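Local coordinates for protein C-type lectin domain family 4, member a4 (Mus musculus, PDB 3VYK) that binds N-glycans through a calcium-dependent C-type lectin domain and probably serves as a carbohydrate-recognising receptor on immune cells, at residues D114-C117 / K118-H121. Residues are numbered along the deposited sequence; the frame is centred on the assembly and turned at random.
Sequences DIPC and KDEH. With CA (calcium ion), chain C; NAG (2-acetamido-2-deoxy-beta-D-glucopyranose), chain B; NAG (2-acetamido-2-deoxy-beta-D-glucopyranose), chain D.
Pro-116 and Asp-119 are the ends of a type I beta turn that leads from strand 109-115 toward strand 121-128; Asp-119 N donates to Pro-116 O at 3.1 Å, reaching it from above the carbonyl plane (N-H...O 158°). Van der Waals packing adds to this bond. The Asp-119 carboxylate lies across the proline ring, OD2 3.5 Å from Pro-116 CD, while the CD1 methyl of Ile-115 meets the His-121 ring obliquely, 3.4 Å from CE1. The imidazole is held at its rim by two polar partners: ND1 gives a weak hydrogen bond to Asp-119 O, and NE2, 2.7 Å from O4 of the chain B NAG, shares a hydrogen bond in which either may be the donor. Asp-119 CG stands beside its own backbone N (chi1 -76°), an orientation that carries OD2 to both sugars; it accepts from O6 of the chain B NAG at 2.7 Å and from O4 of the chain D NAG at 2.6 Å. At the other end of the stretch Asp-114 chelates the calcium ion through O and OD1 (2.3 Å for OD1), together with Glu-92, Asn-94, Glu-98 and Asn-113. Cys-117 ties the turn to Cys-100 by a disulfide. With ND1 directed at a backbone carbonyl, NE2 is turned to the glycan, and the single oxygen OD2 joins two GlcNAc residues; the turn thus extends recognition beyond the calcium site.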
loop_
_atom_site.group_PDB
_atom_site.type_symbol
_atom_site.label_atom_id
_atom_site.label_comp_id
_atom_site.label_asym_id
_atom_site.label_seq_id
_atom_site.Cartn_x
_atom_site.Cartn_y
_atom_site.Cartn_z
ATOM N N ASP A 114 5.896 8.254 3.670
ATOM C CA ASP A 114 6.077 7.624 4.976
ATOM C C ASP A 114 5.258 8.356 6.032
ATOM O O ASP A 114 5.228 9.611 6.078
ATOM C CB ASP A 114 7.559 7.496 5.382
ATOM C CG ASP A 114 8.275 8.833 5.516
ATOM O OD1 ASP A 114 7.879 9.823 4.845
ATOM O OD2 ASP A 114 9.274 8.858 6.281
ATOM N N ILE A 115 4.577 7.531 6.840
ATOM C CA ILE A 115 3.739 8.005 7.951
ATOM C C ILE A 115 3.892 7.108 9.198
ATOM O O ILE A 115 4.442 6.007 9.129
ATOM C CB ILE A 115 2.236 8.082 7.563
ATOM C CG1 ILE A 115 1.606 6.694 7.372
ATOM C CG2 ILE A 115 2.032 8.972 6.336
ATOM C CD1 ILE A 115 0.105 6.719 7.576
ATOM N N PRO A 116 3.386 7.579 10.358
ATOM C CA PRO A 116 3.418 6.708 11.520
ATOM C C PRO A 116 2.479 5.522 11.344
ATOM O O PRO A 116 1.342 5.677 10.880
ATOM C CB PRO A 116 2.943 7.634 12.652
ATOM C CG PRO A 116 3.224 9.013 12.152
ATOM C CD PRO A 116 2.852 8.906 10.704
ATOM N N CYS A 117 2.972 4.340 11.693
ATOM C CA CYS A 117 2.206 3.106 11.604
ATOM C C CYS A 117 0.913 3.151 12.417
ATOM O O CYS A 117 -0.064 2.510 12.047
ATOM C CB CYS A 117 3.075 1.911 12.026
ATOM S SG CYS A 117 4.554 1.721 10.997
ATOM N N LYS A 118 0.915 3.936 13.496
ATOM C CA LYS A 118 -0.243 3.990 14.379
ATOM C C LYS A 118 -1.372 4.861 13.827
ATOM O O LYS A 118 -2.497 4.786 14.312
ATOM C CB LYS A 118 0.161 4.467 15.785
ATOM C CG LYS A 118 0.691 5.889 15.842
ATOM C CD LYS A 118 0.791 6.419 17.271
ATOM C CE LYS A 118 1.837 5.677 18.089
ATOM N NZ LYS A 118 2.065 6.355 19.394
ATOM N N ASP A 119 -1.090 5.679 12.815
ATOM C CA ASP A 119 -2.114 6.581 12.276
ATOM C C ASP A 119 -3.110 5.783 11.456
ATOM O O ASP A 119 -2.719 4.966 10.629
ATOM C CB ASP A 119 -1.506 7.698 11.420
ATOM C CG ASP A 119 -0.838 8.791 12.246
ATOM O OD1 ASP A 119 -0.718 8.645 13.484
ATOM O OD2 ASP A 119 -0.399 9.793 11.645
ATOM N N GLU A 120 -4.397 6.004 11.684
ATOM C CA GLU A 120 -5.419 5.161 11.073
ATOM C C GLU A 120 -5.761 5.605 9.660
ATOM O O GLU A 120 -6.076 6.771 9.423
ATOM C CB GLU A 120 -6.678 5.113 11.948
ATOM C CG GLU A 120 -6.458 4.384 13.262
ATOM C CD GLU A 120 -7.689 4.364 14.147
ATOM O OE1 GLU A 120 -8.498 5.317 14.087
ATOM O OE2 GLU A 120 -7.839 3.386 14.913
ATOM N N HIS A 121 -5.676 4.660 8.724
ATOM C CA HIS A 121 -5.955 4.934 7.319
ATOM C C HIS A 121 -6.691 3.809 6.675
ATOM O O HIS A 121 -6.869 2.735 7.256
ATOM C CB HIS A 121 -4.648 5.200 6.564
ATOM C CG HIS A 121 -4.056 6.543 6.870
ATOM N ND1 HIS A 121 -3.293 6.767 7.961
ATOM C CD2 HIS A 121 -4.180 7.758 6.217
ATOM C CE1 HIS A 121 -2.941 8.062 7.990
ATOM N NE2 HIS A 121 -3.479 8.664 6.928
HETATM CA CA CA C . 6.473 11.570 5.471
HETATM C C1 NAG B . 0.584 13.306 6.369
HETATM C C2 NAG B . -0.265 13.201 5.092
HETATM C C3 NAG B . -1.704 12.796 5.405
HETATM C C4 NAG B . -1.735 11.584 6.339
HETATM C C5 NAG B . -0.816 11.785 7.550
HETATM C C6 NAG B . -0.679 10.527 8.396
HETATM C C7 NAG B . 0.646 14.648 3.334
HETATM C C8 NAG B . 0.711 16.035 2.776
HETATM N N2 NAG B . -0.137 14.473 4.398
HETATM O O3 NAG B . -2.360 12.465 4.194
HETATM O O4 NAG B . -3.049 11.338 6.775
HETATM O O5 NAG B . 0.490 12.100 7.107
HETATM O O6 NAG B . -1.709 10.411 9.355
HETATM O O7 NAG B . 1.306 13.731 2.826
HETATM C C1 NAG D . 0.817 15.757 10.717
HETATM C C2 NAG D . -0.662 15.496 10.980
HETATM C C3 NAG D . -0.822 14.344 11.971
HETATM C C4 NAG D . -0.006 13.117 11.553
HETATM C C5 NAG D . 1.422 13.539 11.213
HETATM C C6 NAG D . 2.248 12.373 10.673
HETATM C C7 NAG D . -2.039 17.518 10.770
HETATM C C8 NAG D . -2.603 18.707 11.497
HETATM N N2 NAG D . -1.295 16.696 11.516
HETATM O O3 NAG D . -2.190 14.015 12.044
HETATM O O4 NAG D . -0.003 12.184 12.613
HETATM O O5 NAG D . 1.441 14.576 10.241
HETATM O O6 NAG D . 3.617 12.717 10.672
HETATM O O7 NAG D . -2.266 17.368 9.567
#